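Local atomic coordinates of Non-structural protein 5 (Modoc virus, PDB entry 2WA2), a protein that probably methylates the cap of viral RNA at guanine N7 and ribose 2'-O, with S-adenosylmethionine as methyl donor. Residues K83-D88 with V106-A111; P146-T151 with E182-C187; H227-V232 with G241-V246. The protein carries 4 engineered substitutions. All blocks are in the same frame, centred on the assembly; numbering follows the deposited sequence.

Contact 1 of 3, residues K83-D88 with V106-A111; sequences KGTVVD and VREVKA. Engineered in segment 83-88: Thr85 (natural residue Ser).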
loop_
_atom_site.group_PDB
_atom_site.type_symbol
_atom_site.label_atom_id
_atom_site.label_comp_id
_atom_site.label_asym_id
_atom_site.label_seq_id
_atom_site.Cartn_x
_atom_site.Cartn_y
_atom_site.Cartn_z
ATOM N N LYS A 83 0.246 6.606 15.191
ATOM C CA LYS A 83 -0.150 7.325 16.416
ATOM C C LYS A 83 -1.638 7.598 16.551
ATOM O O LYS A 83 -2.366 7.716 15.550
ATOM C CB LYS A 83 0.617 8.660 16.528
ATOM C CG LYS A 83 0.200 9.680 15.502
ATOM C CD LYS A 83 0.753 11.061 15.804
ATOM C CE LYS A 83 0.770 11.913 14.561
ATOM N NZ LYS A 83 -0.606 12.309 14.100
ATOM N N GLY A 84 -2.080 7.728 17.810
ATOM C CA GLY A 84 -3.465 8.117 18.097
ATOM C C GLY A 84 -4.461 7.118 17.543
ATOM O O GLY A 84 -4.292 5.917 17.727
ATOM N N THR A 85 -5.508 7.648 16.905
ATOM C CA THR A 85 -6.518 6.880 16.188
ATOM C C THR A 85 -5.983 6.490 14.782
ATOM O O THR A 85 -5.789 7.341 13.899
ATOM C CB THR A 85 -7.826 7.663 16.088
ATOM O OG1 THR A 85 -8.275 7.974 17.420
ATOM C CG2 THR A 85 -8.934 6.838 15.321
ATOM N N VAL A 86 -5.754 5.194 14.616
ATOM C CA VAL A 86 -5.271 4.649 13.357
ATOM C C VAL A 86 -6.458 4.009 12.655
ATOM O O VAL A 86 -7.199 3.211 13.265
ATOM C CB VAL A 86 -4.174 3.576 13.588
ATOM C CG1 VAL A 86 -3.680 2.966 12.237
ATOM C CG2 VAL A 86 -2.979 4.155 14.335
ATOM N N VAL A 87 -6.658 4.373 11.394
ATOM C CA VAL A 87 -7.589 3.617 10.547
ATOM C C VAL A 87 -6.809 2.678 9.643
ATOM O O VAL A 87 -5.725 3.017 9.153
ATOM C CB VAL A 87 -8.597 4.486 9.728
ATOM C CG1 VAL A 87 -9.650 5.075 10.636
ATOM C CG2 VAL A 87 -7.916 5.565 8.884
ATOM N N ASP A 88 -7.333 1.468 9.487
ATOM C CA ASP A 88 -6.721 0.502 8.603
ATOM C C ASP A 88 -7.783 0.128 7.578
ATOM O O ASP A 88 -8.688 -0.669 7.851
ATOM C CB ASP A 88 -6.189 -0.698 9.389
ATOM C CG ASP A 88 -5.441 -1.703 8.506
ATOM O OD1 ASP A 88 -5.187 -1.387 7.324
ATOM O OD2 ASP A 88 -5.164 -2.825 8.974
ATOM N N VAL A 106 0.158 4.632 19.437
ATOM C CA VAL A 106 -1.198 4.281 19.006
ATOM C C VAL A 106 -2.139 4.076 20.186
ATOM O O VAL A 106 -1.820 3.321 21.109
ATOM C CB VAL A 106 -1.169 2.997 18.155
ATOM C CG1 VAL A 106 -2.573 2.573 17.744
ATOM C CG2 VAL A 106 -0.309 3.246 16.907
ATOM N N ARG A 107 -3.298 4.728 20.110
ATOM C CA ARG A 107 -4.337 4.652 21.135
ATOM C C ARG A 107 -5.474 3.703 20.782
ATOM O O ARG A 107 -6.008 3.031 21.656
ATOM C CB ARG A 107 -4.864 6.041 21.464
ATOM C CG ARG A 107 -3.884 6.815 22.357
ATOM C CD ARG A 107 -4.460 8.161 22.763
ATOM N NE ARG A 107 -5.115 8.119 24.079
ATOM C CZ ARG A 107 -6.425 7.931 24.277
ATOM N NH1 ARG A 107 -7.251 7.746 23.244
ATOM N NH2 ARG A 107 -6.912 7.916 25.519
ATOM N N GLU A 108 -5.837 3.643 19.507
ATOM C CA GLU A 108 -6.844 2.683 19.029
ATOM C C GLU A 108 -6.685 2.406 17.533
ATOM O O GLU A 108 -6.099 3.213 16.792
ATOM C CB GLU A 108 -8.262 3.200 19.311
ATOM C CG GLU A 108 -8.594 4.457 18.557
ATOM C CD GLU A 108 -9.986 4.975 18.842
ATOM O OE1 GLU A 108 -10.771 4.283 19.539
ATOM O OE2 GLU A 108 -10.294 6.091 18.370
ATOM N N VAL A 109 -7.188 1.256 17.094
ATOM C CA VAL A 109 -7.150 0.913 15.680
ATOM C C VAL A 109 -8.554 0.538 15.219
ATOM O O VAL A 109 -9.189 -0.335 15.794
ATOM C CB VAL A 109 -6.161 -0.237 15.396
ATOM C CG1 VAL A 109 -6.097 -0.523 13.891
ATOM C CG2 VAL A 109 -4.781 0.105 15.899
ATOM N N LYS A 110 -9.039 1.253 14.226
ATOM C CA LYS A 110 -10.301 0.991 13.618
ATOM C C LYS A 110 -10.001 0.417 12.219
ATOM O O LYS A 110 -9.511 1.129 11.308
ATOM C CB LYS A 110 -11.100 2.287 13.557
ATOM C CG LYS A 110 -11.377 2.895 14.954
ATOM C CD LYS A 110 -12.327 4.072 14.792
ATOM C CE LYS A 110 -12.694 4.736 16.110
ATOM N NZ LYS A 110 -13.588 5.942 15.829
ATOM N N ALA A 111 -10.291 -0.872 12.080
ATOM C CA ALA A 111 -9.931 -1.690 10.921
ATOM C C ALA A 111 -11.184 -2.109 10.117
ATOM O O ALA A 111 -12.207 -2.497 10.694
ATOM C CB ALA A 111 -9.156 -2.921 11.403
#
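Thr85, an engineered residue (serine in nature), lies alongside Glu108, both side chains pointing the same way on one face of a parallel strand pair. Its hydroxyl OG1 donates to Glu108 OE2 (2.9 Å), meeting the anti lone pair of that oxygen, while CG2 rests on the same atom. The carboxylate gets there because CG sits between backbone N and carbonyl carbon (chi1 64°) and the chain then runs out straight. On this face, too, stand Val87 and Lys110, both of which reach Phe147, Lys110 by a cation-pi contact.

At the entry to the pair, between Gly84 and Thr85, a beta bulge shifts the register by one residue: Gly84 O takes both Arg107 N (2.8 Å) and Glu108 N (3.3 Å), from one face of its carbonyl plane. Beyond it the pairing is regular, with Val86 N bonded to Glu108 O and Lys110 N to Val86 O.

Val86, Val109, Asp88 and Ala111 share the other face, where Asp88, Val109 and Ala111 touch helix 95-101. With CG1 anti to its backbone N (chi1 179°), Val86 directs CG2 at Val106, whose two methyls lie across it, CG1 at 3.8 Å. Asp88 OD2 is hydrogen-bonded to Ser97 OG, and its side chain is about 5 Å from the bound S-adenosylmethionine. Strand, helix and strand form the beta-alpha-beta unit that opens the Rossmann-like methyltransferase fold.

Contact 2 of 3, residues P146-T151 with E182-C187; sequences PFQADT and EYNQGC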
loop_
_atom_site.group_PDB
_atom_site.type_symbol
_atom_site.label_atom_id
_atom_site.label_comp_id
_atom_site.label_asym_id
_atom_site.label_seq_id
_atom_site.Cartn_x
_atom_site.Cartn_y
_atom_site.Cartn_z
ATOM N N PRO A 146 -15.341 9.519 5.765
ATOM C CA PRO A 146 -14.124 9.672 6.572
ATOM C C PRO A 146 -14.517 10.165 7.951
ATOM O O PRO A 146 -15.552 10.853 8.087
ATOM C CB PRO A 146 -13.332 10.768 5.828
ATOM C CG PRO A 146 -13.906 10.790 4.479
ATOM C CD PRO A 146 -15.353 10.448 4.626
ATOM N N PHE A 147 -13.727 9.790 8.960
ATOM C CA PHE A 147 -13.898 10.326 10.296
ATOM C C PHE A 147 -12.544 10.618 10.893
ATOM O O PHE A 147 -11.517 10.418 10.223
ATOM C CB PHE A 147 -14.677 9.349 11.181
ATOM C CG PHE A 147 -14.057 7.993 11.275
ATOM C CD1 PHE A 147 -12.911 7.785 12.034
ATOM C CD2 PHE A 147 -14.621 6.917 10.604
ATOM C CE1 PHE A 147 -12.343 6.551 12.121
ATOM C CE2 PHE A 147 -14.045 5.665 10.689
ATOM C CZ PHE A 147 -12.905 5.481 11.445
ATOM N N GLN A 148 -12.549 11.074 12.153
ATOM C CA GLN A 148 -11.333 11.460 12.881
ATOM C C GLN A 148 -10.282 10.355 12.994
ATOM O O GLN A 148 -10.535 9.268 13.526
ATOM C CB GLN A 148 -11.684 12.014 14.276
ATOM C CG GLN A 148 -10.663 13.001 14.879
ATOM C CD GLN A 148 -9.353 12.339 15.308
ATOM O OE1 GLN A 148 -9.352 11.324 16.021
ATOM N NE2 GLN A 148 -8.222 12.914 14.862
ATOM N N ALA A 149 -9.086 10.652 12.498
ATOM C CA ALA A 149 -7.966 9.724 12.585
ATOM C C ALA A 149 -6.683 10.495 12.493
ATOM O O ALA A 149 -6.575 11.421 11.689
ATOM C CB ALA A 149 -8.006 8.651 11.446
ATOM N N ASP A 150 -5.710 10.061 13.290
ATOM C CA ASP A 150 -4.374 10.642 13.301
ATOM C C ASP A 150 -3.418 9.964 12.326
ATOM O O ASP A 150 -2.383 10.560 11.951
ATOM C CB ASP A 150 -3.826 10.566 14.705
ATOM C CG ASP A 150 -4.765 11.217 15.702
ATOM O OD1 ASP A 150 -4.832 12.453 15.676
ATOM O OD2 ASP A 150 -5.465 10.489 16.437
ATOM N N THR A 151 -3.764 8.729 11.919
ATOM C CA THR A 151 -2.958 7.942 10.988
ATOM C C THR A 151 -3.912 7.201 10.045
ATOM O O THR A 151 -4.822 6.513 10.498
ATOM C CB THR A 151 -2.121 6.871 11.703
ATOM O OG1 THR A 151 -1.454 7.424 12.849
ATOM C CG2 THR A 151 -1.124 6.260 10.754
ATOM N N GLU A 182 -7.905 15.096 3.385
ATOM C CA GLU A 182 -8.593 16.395 3.408
ATOM C C GLU A 182 -9.308 16.582 4.741
ATOM O O GLU A 182 -9.181 17.637 5.348
ATOM C CB GLU A 182 -9.596 16.487 2.252
ATOM C CG GLU A 182 -10.189 17.863 1.943
ATOM C CD GLU A 182 -10.825 17.903 0.544
ATOM O OE1 GLU A 182 -10.643 16.914 -0.223
ATOM O OE2 GLU A 182 -11.502 18.909 0.197
ATOM N N TYR A 183 -10.008 15.538 5.206
ATOM C CA TYR A 183 -10.741 15.586 6.470
ATOM C C TYR A 183 -9.809 15.683 7.688
ATOM O O TYR A 183 -10.121 16.379 8.659
ATOM C CB TYR A 183 -11.674 14.370 6.593
ATOM C CG TYR A 183 -12.646 14.408 7.762
ATOM C CD1 TYR A 183 -13.950 14.893 7.601
ATOM C CD2 TYR A 183 -12.273 13.938 9.031
ATOM C CE1 TYR A 183 -14.857 14.924 8.680
ATOM C CE2 TYR A 183 -13.169 13.971 10.114
ATOM C CZ TYR A 183 -14.452 14.468 9.926
ATOM O OH TYR A 183 -15.334 14.513 10.995
ATOM N N ASN A 184 -8.666 15.004 7.629
ATOM C CA ASN A 184 -7.756 14.927 8.754
ATOM C C ASN A 184 -6.463 15.677 8.474
ATOM O O ASN A 184 -5.414 15.069 8.311
ATOM C CB ASN A 184 -7.454 13.468 9.102
ATOM C CG ASN A 184 -8.658 12.739 9.625
ATOM O OD1 ASN A 184 -9.161 13.059 10.697
ATOM N ND2 ASN A 184 -9.127 11.740 8.872
ATOM N N GLN A 185 -6.566 17.005 8.412
ATOM C CA GLN A 185 -5.423 17.897 8.197
ATOM C C GLN A 185 -4.196 17.472 9.003
ATOM O O GLN A 185 -4.251 17.362 10.232
ATOM C CB GLN A 185 -5.815 19.339 8.539
ATOM C CG GLN A 185 -6.900 19.908 7.620
ATOM C CD GLN A 185 -6.612 21.340 7.220
ATOM O OE1 GLN A 185 -7.152 22.292 7.806
ATOM N NE2 GLN A 185 -5.727 21.508 6.235
ATOM N N GLY A 186 -3.111 17.166 8.300
ATOM C CA GLY A 186 -1.847 16.831 8.946
ATOM C C GLY A 186 -1.648 15.414 9.433
ATOM O O GLY A 186 -0.616 15.100 10.048
ATOM N N CYS A 187 -2.618 14.536 9.180
ATOM C CA CYS A 187 -2.490 13.164 9.622
ATOM C C CYS A 187 -1.340 12.487 8.893
ATOM O O CYS A 187 -0.957 12.910 7.789
ATOM C CB CYS A 187 -3.792 12.381 9.383
ATOM S SG CYS A 187 -4.196 12.153 7.654
#
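The ring of Tyr183 receives the backbone of Pro146 and Phe147 over one face: Pro146 O stands 4.1 Å above the ring centre, and Phe147 N lies above the plane nearer the rim. Phe147 C comes in obliquely, 3.5 Å from Tyr183 CE2, and Gln148 N is close to the same carbon. At the ring edge, in its plane, is CG of the neighbouring Asn184. Pro146 CB adds an apolar contact with Tyr183 CB.

The second flat group, the amide of Asn184, grips the backbone of 146-151 at two points. ND2 donates to Phe147 O (3.0 Å), an almost straight bond lying in the amide's own plane, and also makes a weak bond to Trp180 O. OD1 accepts Ala149 N (3.0 Å) from well above the carbonyl plane, 55° out of it, so this bond does not follow a lone pair. With CG anti to the carbonyl carbon (chi1 -67°), the amide is set between these two backbone groups; Ala149 O also lies near, 3.2 Å from Asn184 CG, without being a hydrogen-bond partner of OD1, since both are acceptors. Together the bonds fix the amide's rotation and tie down a stretch that has little regular structure.

Further along, Cys187 turns CB against Asp150 O (3.4 Å). It closes a type II beta turn begun at Asn184, where the chain first departs from helical angles, with Gly186 at positive phi. The ring of Phe147, meanwhile, meets Trp180 edge-to-face.

Thus the loop entering strand 151-154 is fastened to the turn between helix 163-183 and strand 188-193. It joins the start and the return of one beta-alpha-beta crossover, a connection characteristic of Rossmann-like folds.

Contact 3 of 3, residues H227-V232 with G241-V246; sequences HEMYFV and GNVTAV
His227 and Met229 meet one side of helix 239-254, which packs against the Rossmann-like sheet where strand 229-232 runs antiparallel to its neighbours. The short helical and strand segments run nearly opposite ways, at 163°, with axes 10.9 Å apart.

The chain enters with His227, whose CG is anti to its backbone N (chi1 -151°), carrying the ring toward the helix. Val246 CG1 makes an off-centre CH-pi contact, 4.0 Å from the ring centroid, while Val243 O lies at the ring edge, in plane, near CE1. NE2 of the imidazole is hydrogen-bonded to Ser247 OG, the residue after Val246 on the helix.

Glu228 turns the other way and forms salt bridges with Lys70 and Lys192, consistent with the Lys-Asp-Lys-Glu tetrad of related 2'-O-methyltransferases.

Met229 points back to the helix and does most of the apolar work. Its sulfur SD touches Val243 CG2 (3.9 Å) and lies equally near Val246 CG2, so it meets two valines placed one turn apart. A bend at chi3 (69°) then turns the terminal methyl toward Asn242, leaving Met229 CE 3.9 Å from Val246 CG2 and 4.0 Å from Asn242 CB.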
loop_
_atom_site.group_PDB
_atom_site.type_symbol
_atom_site.label_atom_id
_atom_site.label_comp_id
_atom_site.label_asym_id
_atom_site.label_seq_id
_atom_site.Cartn_x
_atom_site.Cartn_y
_atom_site.Cartn_z
ATOM N N HIS A 227 4.698 -4.186 -8.879
ATOM C CA HIS A 227 5.329 -2.872 -8.941
ATOM C C HIS A 227 4.785 -1.997 -7.806
ATOM O O HIS A 227 4.984 -0.781 -7.835
ATOM C CB HIS A 227 5.006 -2.238 -10.284
ATOM C CG HIS A 227 6.049 -1.283 -10.792
ATOM N ND1 HIS A 227 6.399 -0.128 -10.120
ATOM C CD2 HIS A 227 6.767 -1.288 -11.942
ATOM C CE1 HIS A 227 7.308 0.528 -10.829
ATOM N NE2 HIS A 227 7.539 -0.150 -11.943
ATOM N N GLU A 228 4.128 -2.613 -6.801
ATOM C CA GLU A 228 3.518 -1.840 -5.673
ATOM C C GLU A 228 4.529 -0.904 -5.024
ATOM O O GLU A 228 5.686 -1.259 -4.786
ATOM C CB GLU A 228 2.896 -2.739 -4.585
ATOM C CG GLU A 228 3.964 -3.518 -3.802
ATOM C CD GLU A 228 3.402 -4.652 -2.964
ATOM O OE1 GLU A 228 2.203 -4.951 -3.108
ATOM O OE2 GLU A 228 4.173 -5.250 -2.174
ATOM N N MET A 229 4.083 0.314 -4.788
ATOM C CA MET A 229 4.856 1.269 -3.988
ATOM C C MET A 229 3.924 1.900 -2.941
ATOM O O MET A 229 2.695 1.707 -2.980
ATOM C CB MET A 229 5.512 2.302 -4.908
ATOM C CG MET A 229 6.565 1.654 -5.817
ATOM S SD MET A 229 7.227 2.780 -7.061
ATOM C CE MET A 229 8.185 3.935 -6.025
ATOM N N TYR A 230 4.497 2.611 -1.971
ATOM C CA TYR A 230 3.715 3.083 -0.836
ATOM C C TYR A 230 3.771 4.588 -0.720
ATOM O O TYR A 230 4.852 5.164 -0.657
ATOM C CB TYR A 230 4.109 2.393 0.461
ATOM C CG TYR A 230 3.576 0.976 0.464
ATOM C CD1 TYR A 230 2.316 0.697 1.004
ATOM C CD2 TYR A 230 4.305 -0.061 -0.114
ATOM C CE1 TYR A 230 1.801 -0.605 0.991
ATOM C CE2 TYR A 230 3.785 -1.379 -0.147
ATOM C CZ TYR A 230 2.530 -1.622 0.408
ATOM O OH TYR A 230 1.986 -2.895 0.358
ATOM N N PHE A 231 2.607 5.221 -0.738
ATOM C CA PHE A 231 2.546 6.673 -0.631
ATOM C C PHE A 231 2.510 6.957 0.863
ATOM O O PHE A 231 1.553 6.560 1.556
ATOM C CB PHE A 231 1.306 7.231 -1.361
ATOM C CG PHE A 231 1.126 8.725 -1.231
ATOM C CD1 PHE A 231 2.076 9.613 -1.750
ATOM C CD2 PHE A 231 -0.023 9.255 -0.618
ATOM C CE1 PHE A 231 1.909 11.006 -1.641
ATOM C CE2 PHE A 231 -0.207 10.661 -0.506
ATOM C CZ PHE A 231 0.765 11.534 -0.999
ATOM N N VAL A 232 3.555 7.646 1.346
ATOM C CA VAL A 232 3.809 7.757 2.781
ATOM C C VAL A 232 4.026 9.230 3.213
ATOM O O VAL A 232 4.503 10.066 2.428
ATOM C CB VAL A 232 5.012 6.853 3.233
ATOM C CG1 VAL A 232 4.773 5.322 2.991
ATOM C CG2 VAL A 232 6.321 7.285 2.545
ATOM N N GLY A 241 10.582 9.968 -10.435
ATOM C CA GLY A 241 11.934 9.418 -10.456
ATOM C C GLY A 241 12.080 8.096 -9.726
ATOM O O GLY A 241 12.752 7.190 -10.205
ATOM N N ASN A 242 11.428 7.980 -8.569
ATOM C CA ASN A 242 11.439 6.756 -7.808
ATOM C C ASN A 242 10.715 5.658 -8.554
ATOM O O ASN A 242 11.173 4.522 -8.572
ATOM C CB ASN A 242 10.804 6.947 -6.441
ATOM C CG ASN A 242 11.811 6.934 -5.352
ATOM O OD1 ASN A 242 12.103 7.983 -4.757
ATOM N ND2 ASN A 242 12.397 5.760 -5.094
ATOM N N VAL A 243 9.582 5.998 -9.160
ATOM C CA VAL A 243 8.822 4.988 -9.951
ATOM C C VAL A 243 9.684 4.440 -11.098
ATOM O O VAL A 243 9.784 3.241 -11.294
ATOM C CB VAL A 243 7.504 5.584 -10.515
ATOM C CG1 VAL A 243 6.855 4.605 -11.505
ATOM C CG2 VAL A 243 6.543 5.897 -9.361
ATOM N N THR A 244 10.331 5.351 -11.822
ATOM C CA THR A 244 11.157 4.976 -12.974
ATOM C C THR A 244 12.331 4.108 -12.514
ATOM O O THR A 244 12.690 3.118 -13.163
ATOM C CB THR A 244 11.651 6.241 -13.755
ATOM O OG1 THR A 244 10.520 6.874 -14.368
ATOM C CG2 THR A 244 12.602 5.831 -14.868
ATOM N N ALA A 245 12.894 4.455 -11.368
ATOM C CA ALA A 245 14.012 3.704 -10.824
ATOM C C ALA A 245 13.602 2.261 -10.470
ATOM O O ALA A 245 14.338 1.317 -10.714
ATOM C CB ALA A 245 14.578 4.426 -9.625
ATOM N N VAL A 246 12.394 2.107 -9.932
ATOM C CA VAL A 246 11.840 0.791 -9.643
ATOM C C VAL A 246 11.583 0.014 -10.945
ATOM O O VAL A 246 11.946 -1.168 -11.036
ATOM C CB VAL A 246 10.558 0.870 -8.759
ATOM C CG1 VAL A 246 9.922 -0.524 -8.564
ATOM C CG2 VAL A 246 10.910 1.460 -7.375
#

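Overall arrangement
The three contacts follow in series along the chain; contacts 1 and 3 reach the same mixed sheet, and contact 2 lies at the loops that lead into two of its strands. Contacts 1 and 2 have centres about 11 Å apart and touch: Thr85 O and Asp150 N are probably hydrogen-bonded, and Val87 packs on Phe147, so the first strand is fixed to the loop leading into its neighbour, 151-154. Contact 3 lies on the other side of the chain's centre from contact 1, about 26 Å away between centres. The sheet runs 3-2-1-4-5-7-6, with contact 1 on its parallel part beside the cofactor and contact 3 on its antiparallel strand, the topology of S-adenosylmethionine-dependent methyltransferases.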